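Local coordinates for protein AlyGC (Glaciecola chathamensis, PDB 5GKD) that probably cleaves alginate by beta-elimination, as a polysaccharide lyase of family 6 built on parallel beta-helices, at residues 66-71 with 91-96; 151-156 with 184-189. All coordinates share one frame; numbering follows the deposited sequence.

Interaction 1 (66-71 with 91-96). With PO4 (phosphate ion), chain I; PO4 (phosphate ion), chain G.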
loop_
_atom_site.group_PDB
_atom_site.type_symbol
_atom_site.label_atom_id
_atom_site.label_comp_id
_atom_site.label_asym_id
_atom_site.label_seq_id
_atom_site.Cartn_x
_atom_site.Cartn_y
_atom_site.Cartn_z
ATOM N N LEU A 66 4.761 7.238 28.206
ATOM C CA LEU A 66 5.004 7.277 29.645
ATOM C C LEU A 66 5.437 5.906 30.138
ATOM O O LEU A 66 4.807 4.894 29.811
ATOM C CB LEU A 66 3.757 7.737 30.405
ATOM C CG LEU A 66 3.727 7.562 31.931
ATOM C CD1 LEU A 66 4.820 8.366 32.602
ATOM C CD2 LEU A 66 2.367 7.949 32.489
ATOM N N ARG A 67 6.521 5.876 30.906
ATOM C CA ARG A 67 6.984 4.659 31.558
ATOM C C ARG A 67 7.133 4.939 33.041
ATOM O O ARG A 67 7.683 5.974 33.424
ATOM C CB ARG A 67 8.305 4.165 30.962
ATOM C CG ARG A 67 8.157 3.557 29.562
ATOM C CD ARG A 67 9.488 3.163 28.960
ATOM N NE ARG A 67 10.338 4.325 28.724
ATOM C CZ ARG A 67 11.661 4.289 28.594
ATOM N NH1 ARG A 67 12.322 3.136 28.698
ATOM N NH2 ARG A 67 12.326 5.417 28.372
ATOM N N LEU A 68 6.595 4.048 33.869
ATOM C CA LEU A 68 6.799 4.076 35.311
ATOM C C LEU A 68 7.804 3.001 35.698
ATOM O O LEU A 68 7.756 1.889 35.175
ATOM C CB LEU A 68 5.493 3.832 36.074
ATOM C CG LEU A 68 4.435 4.922 36.076
ATOM C CD1 LEU A 68 3.660 4.915 34.759
ATOM C CD2 LEU A 68 3.482 4.788 37.271
ATOM N N ALA A 69 8.709 3.329 36.616
ATOM C CA ALA A 69 9.705 2.357 37.064
ATOM C C ALA A 69 10.058 2.628 38.518
ATOM O O ALA A 69 10.279 3.782 38.887
ATOM C CB ALA A 69 10.958 2.417 36.177
ATOM N N GLY A 70 10.111 1.582 39.337
ATOM C CA GLY A 70 10.332 1.776 40.763
ATOM C C GLY A 70 9.132 1.387 41.602
ATOM O O GLY A 70 8.503 0.377 41.333
ATOM N N GLU A 71 8.774 2.175 42.603
ATOM C CA GLU A 71 7.637 1.806 43.429
ATOM C C GLU A 71 7.069 3.035 44.116
ATOM O O GLU A 71 7.744 4.056 44.267
ATOM C CB GLU A 71 8.018 0.743 44.473
ATOM C CG GLU A 71 9.290 1.044 45.230
ATOM C CD GLU A 71 9.536 0.059 46.364
ATOM O OE1 GLU A 71 8.956 -1.042 46.337
ATOM O OE2 GLU A 71 10.281 0.402 47.306
ATOM N N ILE A 91 1.435 3.935 27.726
ATOM C CA ILE A 91 1.674 3.909 29.166
ATOM C C ILE A 91 2.112 2.505 29.562
ATOM O O ILE A 91 1.364 1.541 29.372
ATOM C CB ILE A 91 0.425 4.294 29.962
ATOM C CG1 ILE A 91 -0.084 5.676 29.572
ATOM C CG2 ILE A 91 0.714 4.221 31.470
ATOM C CD1 ILE A 91 -1.336 6.038 30.322
ATOM N N ALA A 92 3.293 2.391 30.155
ATOM C CA ALA A 92 3.818 1.102 30.595
ATOM C C ALA A 92 4.286 1.187 32.037
ATOM O O ALA A 92 4.981 2.138 32.420
ATOM C CB ALA A 92 4.978 0.644 29.722
ATOM N N PHE A 93 3.918 0.182 32.830
ATOM C CA PHE A 93 4.342 0.085 34.220
ATOM C C PHE A 93 5.704 -0.594 34.329
ATOM O O PHE A 93 5.910 -1.512 35.131
ATOM C CB PHE A 93 3.289 -0.665 35.035
ATOM C CG PHE A 93 2.070 0.152 35.363
ATOM C CD1 PHE A 93 1.073 0.357 34.417
ATOM C CD2 PHE A 93 1.899 0.675 36.634
ATOM C CE1 PHE A 93 -0.044 1.094 34.727
ATOM C CE2 PHE A 93 0.769 1.405 36.949
ATOM C CZ PHE A 93 -0.195 1.621 35.988
ATOM N N ARG A 94 6.637 -0.160 33.494
ATOM C CA ARG A 94 8.015 -0.620 33.542
ATOM C C ARG A 94 8.871 0.352 32.746
ATOM O O ARG A 94 8.376 1.078 31.874
ATOM C CB ARG A 94 8.175 -2.038 32.973
ATOM C CG ARG A 94 8.127 -2.061 31.470
ATOM C CD ARG A 94 8.214 -3.448 30.867
ATOM N NE ARG A 94 8.174 -3.340 29.421
ATOM C CZ ARG A 94 8.420 -4.334 28.574
ATOM N NH1 ARG A 94 8.349 -4.108 27.277
ATOM N NH2 ARG A 94 8.721 -5.550 29.013
ATOM N N ARG A 95 10.167 0.358 33.063
ATOM C CA ARG A 95 11.152 0.919 32.153
ATOM C C ARG A 95 11.432 -0.037 30.998
ATOM O O ARG A 95 11.415 0.365 29.831
ATOM C CB ARG A 95 12.453 1.228 32.898
ATOM C CG ARG A 95 13.565 1.719 31.970
ATOM C CD ARG A 95 14.803 2.125 32.749
ATOM N NE ARG A 95 15.771 2.759 31.872
ATOM C CZ ARG A 95 16.793 3.503 32.283
ATOM N NH1 ARG A 95 16.994 3.712 33.576
ATOM N NH2 ARG A 95 17.614 4.041 31.392
ATOM N N ASN A 96 11.713 -1.294 31.325
ATOM C CA ASN A 96 12.014 -2.363 30.375
ATOM C C ASN A 96 11.825 -3.675 31.125
ATOM O O ASN A 96 11.428 -3.677 32.289
ATOM C CB ASN A 96 13.423 -2.231 29.795
ATOM C CG ASN A 96 14.481 -2.121 30.862
ATOM O OD1 ASN A 96 14.560 -2.946 31.778
ATOM N ND2 ASN A 96 15.298 -1.085 30.765
HETATM P P PO4 I . 15.832 3.964 28.183
HETATM O O1 PO4 I . 14.978 5.150 27.799
HETATM O O2 PO4 I . 17.063 4.440 28.917
HETATM O O3 PO4 I . 15.074 3.010 29.078
HETATM O O4 PO4 I . 16.230 3.245 26.923
HETATM P P PO4 G . 6.916 -7.163 25.862
HETATM O O1 PO4 G . 6.351 -7.267 27.261
HETATM O O2 PO4 G . 8.322 -6.598 25.861
HETATM O O3 PO4 G . 5.993 -6.279 25.058
HETATM O O4 PO4 G . 6.982 -8.535 25.234
#

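Interaction 2 (151-156 with 184-189). With PO4 (phosphate ion), chain G.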
loop_
_atom_site.group_PDB
_atom_site.type_symbol
_atom_site.label_atom_id
_atom_site.label_comp_id
_atom_site.label_asym_id
_atom_site.label_seq_id
_atom_site.Cartn_x
_atom_site.Cartn_y
_atom_site.Cartn_z
ATOM N N ALA A 151 -3.614 -4.100 28.592
ATOM C CA ALA A 151 -3.297 -5.472 28.935
ATOM C C ALA A 151 -2.506 -5.524 30.240
ATOM O O ALA A 151 -1.829 -4.568 30.618
ATOM C CB ALA A 151 -2.520 -6.154 27.802
ATOM N N VAL A 152 -2.625 -6.648 30.933
ATOM C CA VAL A 152 -1.773 -7.015 32.062
ATOM C C VAL A 152 -0.827 -8.093 31.561
ATOM O O VAL A 152 -1.284 -9.137 31.087
ATOM C CB VAL A 152 -2.601 -7.544 33.245
ATOM C CG1 VAL A 152 -1.701 -8.209 34.264
ATOM C CG2 VAL A 152 -3.418 -6.442 33.874
ATOM N N ARG A 153 0.472 -7.843 31.635
ATOM C CA ARG A 153 1.473 -8.804 31.193
ATOM C C ARG A 153 1.894 -9.700 32.344
ATOM O O ARG A 153 1.968 -9.271 33.490
ATOM C CB ARG A 153 2.732 -8.116 30.656
ATOM C CG ARG A 153 2.603 -7.466 29.325
ATOM C CD ARG A 153 2.506 -8.479 28.204
ATOM N NE ARG A 153 3.750 -8.718 27.477
ATOM C CZ ARG A 153 3.994 -9.862 26.846
ATOM N NH1 ARG A 153 3.104 -10.847 26.910
ATOM N NH2 ARG A 153 5.118 -10.051 26.176
ATOM N N LEU A 154 2.270 -10.928 32.006
ATOM C CA LEU A 154 2.606 -11.933 33.005
ATOM C C LEU A 154 3.920 -12.623 32.671
ATOM O O LEU A 154 4.123 -13.790 33.011
ATOM C CB LEU A 154 1.488 -12.959 33.108
ATOM C CG LEU A 154 0.158 -12.335 33.508
ATOM C CD1 LEU A 154 -0.926 -13.378 33.351
ATOM C CD2 LEU A 154 0.242 -11.826 34.927
ATOM N N THR A 155 4.816 -11.917 31.994
ATOM C CA THR A 155 5.889 -12.617 31.309
ATOM C C THR A 155 6.930 -13.168 32.267
ATOM O O THR A 155 7.615 -14.126 31.915
ATOM C CB THR A 155 6.504 -11.707 30.246
ATOM O OG1 THR A 155 6.778 -10.430 30.797
ATOM C CG2 THR A 155 5.516 -11.519 29.135
ATOM N N THR A 156 7.039 -12.624 33.474
ATOM C CA THR A 156 7.861 -13.228 34.510
ATOM C C THR A 156 7.050 -13.330 35.790
ATOM O O THR A 156 6.020 -12.672 35.963
ATOM C CB THR A 156 9.178 -12.445 34.791
ATOM O OG1 THR A 156 8.902 -11.266 35.554
ATOM C CG2 THR A 156 9.841 -12.019 33.492
ATOM N N THR A 184 -10.428 -4.597 24.246
ATOM C CA THR A 184 -10.291 -3.458 25.137
ATOM C C THR A 184 -9.398 -3.793 26.326
ATOM O O THR A 184 -8.532 -2.997 26.683
ATOM C CB THR A 184 -11.673 -2.978 25.590
ATOM O OG1 THR A 184 -12.361 -2.410 24.467
ATOM C CG2 THR A 184 -11.559 -1.915 26.676
ATOM N N LEU A 185 -9.557 -4.980 26.916
ATOM C CA LEU A 185 -8.794 -5.402 28.088
ATOM C C LEU A 185 -8.403 -6.865 27.910
ATOM O O LEU A 185 -9.267 -7.715 27.703
ATOM C CB LEU A 185 -9.627 -5.218 29.369
ATOM C CG LEU A 185 -9.033 -5.062 30.783
ATOM C CD1 LEU A 185 -9.929 -5.688 31.836
ATOM C CD2 LEU A 185 -7.646 -5.578 30.925
ATOM N N ARG A 186 -7.115 -7.165 28.001
ATOM C CA ARG A 186 -6.615 -8.534 27.977
ATOM C C ARG A 186 -5.825 -8.796 29.256
ATOM O O ARG A 186 -4.923 -8.029 29.594
ATOM C CB ARG A 186 -5.723 -8.766 26.760
ATOM C CG ARG A 186 -5.124 -10.163 26.684
ATOM C CD ARG A 186 -4.095 -10.246 25.567
ATOM N NE ARG A 186 -2.811 -9.726 26.021
ATOM C CZ ARG A 186 -1.912 -9.136 25.238
ATOM N NH1 ARG A 186 -2.149 -8.992 23.939
ATOM N NH2 ARG A 186 -0.779 -8.689 25.752
ATOM N N ILE A 187 -6.143 -9.870 29.967
ATOM C CA ILE A 187 -5.432 -10.173 31.207
ATOM C C ILE A 187 -4.579 -11.410 30.962
ATOM O O ILE A 187 -5.043 -12.551 31.077
ATOM C CB ILE A 187 -6.383 -10.356 32.389
ATOM C CG1 ILE A 187 -7.344 -9.174 32.456
ATOM C CG2 ILE A 187 -5.594 -10.426 33.692
ATOM C CD1 ILE A 187 -8.454 -9.378 33.465
ATOM N N GLY A 188 -3.318 -11.187 30.658
ATOM C CA GLY A 188 -2.430 -12.278 30.370
ATOM C C GLY A 188 -2.380 -12.581 28.893
ATOM O O GLY A 188 -2.857 -11.836 28.030
ATOM N N THR A 189 -1.813 -13.745 28.615
ATOM C CA THR A 189 -1.477 -14.174 27.274
ATOM C C THR A 189 -1.479 -15.695 27.310
ATOM O O THR A 189 -1.376 -16.295 28.381
ATOM C CB THR A 189 -0.119 -13.565 26.879
ATOM O OG1 THR A 189 -0.252 -12.797 25.673
ATOM C CG2 THR A 189 0.936 -14.600 26.747
HETATM P P PO4 G . 6.916 -7.163 25.862
HETATM O O1 PO4 G . 6.351 -7.267 27.261
HETATM O O2 PO4 G . 8.322 -6.598 25.861
HETATM O O3 PO4 G . 5.993 -6.279 25.058
HETATM O O4 PO4 G . 6.982 -8.535 25.234
HETATM O O HOH W 1 -0.838 -9.754 28.494
#

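Interaction 1 (66-71 with 91-96)
The guanidinium of R67 meets R95 at its edge: NH1 donates to R95 O (3.1 Å), the acceptor lying close to the guanidinium plane. The far end, between NH1 and NH2, carries a phosphate ion, taken by NH1 through O3 and by NH2 through O1, so NH1 serves two acceptors. R95 reaches that phosphate from the other segment; NE donates a hydrogen bond to O3 and NH2 one to O2 (2.6 Å). Its chain is fully extended, with CG anti to the backbone N (chi1 176°), whereas R67 bends at chi3 (-65°) to bring its own NH groups to the ion. The R94 guanidinium, on a separate course, holds a second phosphate in its plane, NH1 donating to O2 at 2.9 Å and NH2 only weakly to the same atom. F93 offers its ring obliquely to L68, whose CD2 stands 4.3 Å from CE2. Beneath these groups two parallel strands of neighbouring beta-helix coils run in register, L66 beside I91 and R67 beside A92. A92 N donates to L66 O, and L68 N to A92 O (2.9 Å). L66 CD2 and I91 CG2 meet at 4.2 Å on the inner side, where V75 and I111 add to the core, while R67 and A92 turn to the opposite face. At F93 the chain makes an inverse gamma turn and the pairing stops. The shared phosphate probably offsets the charges of R67 and R95, E39 adding a salt bridge to R95 NH1; the ions, probably from the crystallisation liquor, mark a surface that can hold anionic groups.

Interaction 2 (151-156 with 184-189)
L154 and G188 form the tight part of this contact: CD1 of the leucine rests 3.5 Å from G188 CA, where a beta carbon would collide with it. Behind them V152 CB touches I187 CG2 on the buried face, with V128 and V201 adding to the apolar layer. The backbones are parallel strands of successive coils in the right-handed beta-helix of the pectate lyase-like fold; V152 N donates to R186 O at 3.0 Å and G188 N to V152 O. On the other face the packing gives way to polar groups and water. R186 bends at chi3 (82°) to bring a guanidinium face over A151 CB, while a water at its edge accepts from NH2 and donates to V152 O (2.7 Å). R153 runs alongside R186, their guanidinium planes 69° apart. Its NE and NH2 grip a phosphate ion, NH2 to O4 at 2.6 Å, and Y129 also binds that ion. An alanine in place of R153 is likely to leave the phosphate without these two donors, with Y129 and R94 still bound to it.

In the fold
From the N terminus, strand 65-69 comes first, and the chain then passes through strand 73-81 before strand 89-92 returns beside it, closing interaction 1. After strands 99-102, 105-112, 124-128 and 134-141 it enters strand 150-152, and the excursion through 165-167 and 170-171 ends when 185-188 pairs with it in interaction 2. The two closures follow in series, neither nested nor crossed. Both belong to one run of parallel strands, 65-69, 89-92, 124-128, 150-152 and 185-188, with 124-128 bridging the contacts. Their centres lie 15 Å apart, and their nearest atoms, about 6 Å apart, do not touch; one phosphate ion binds R94 of interaction 1 and R153 of interaction 2.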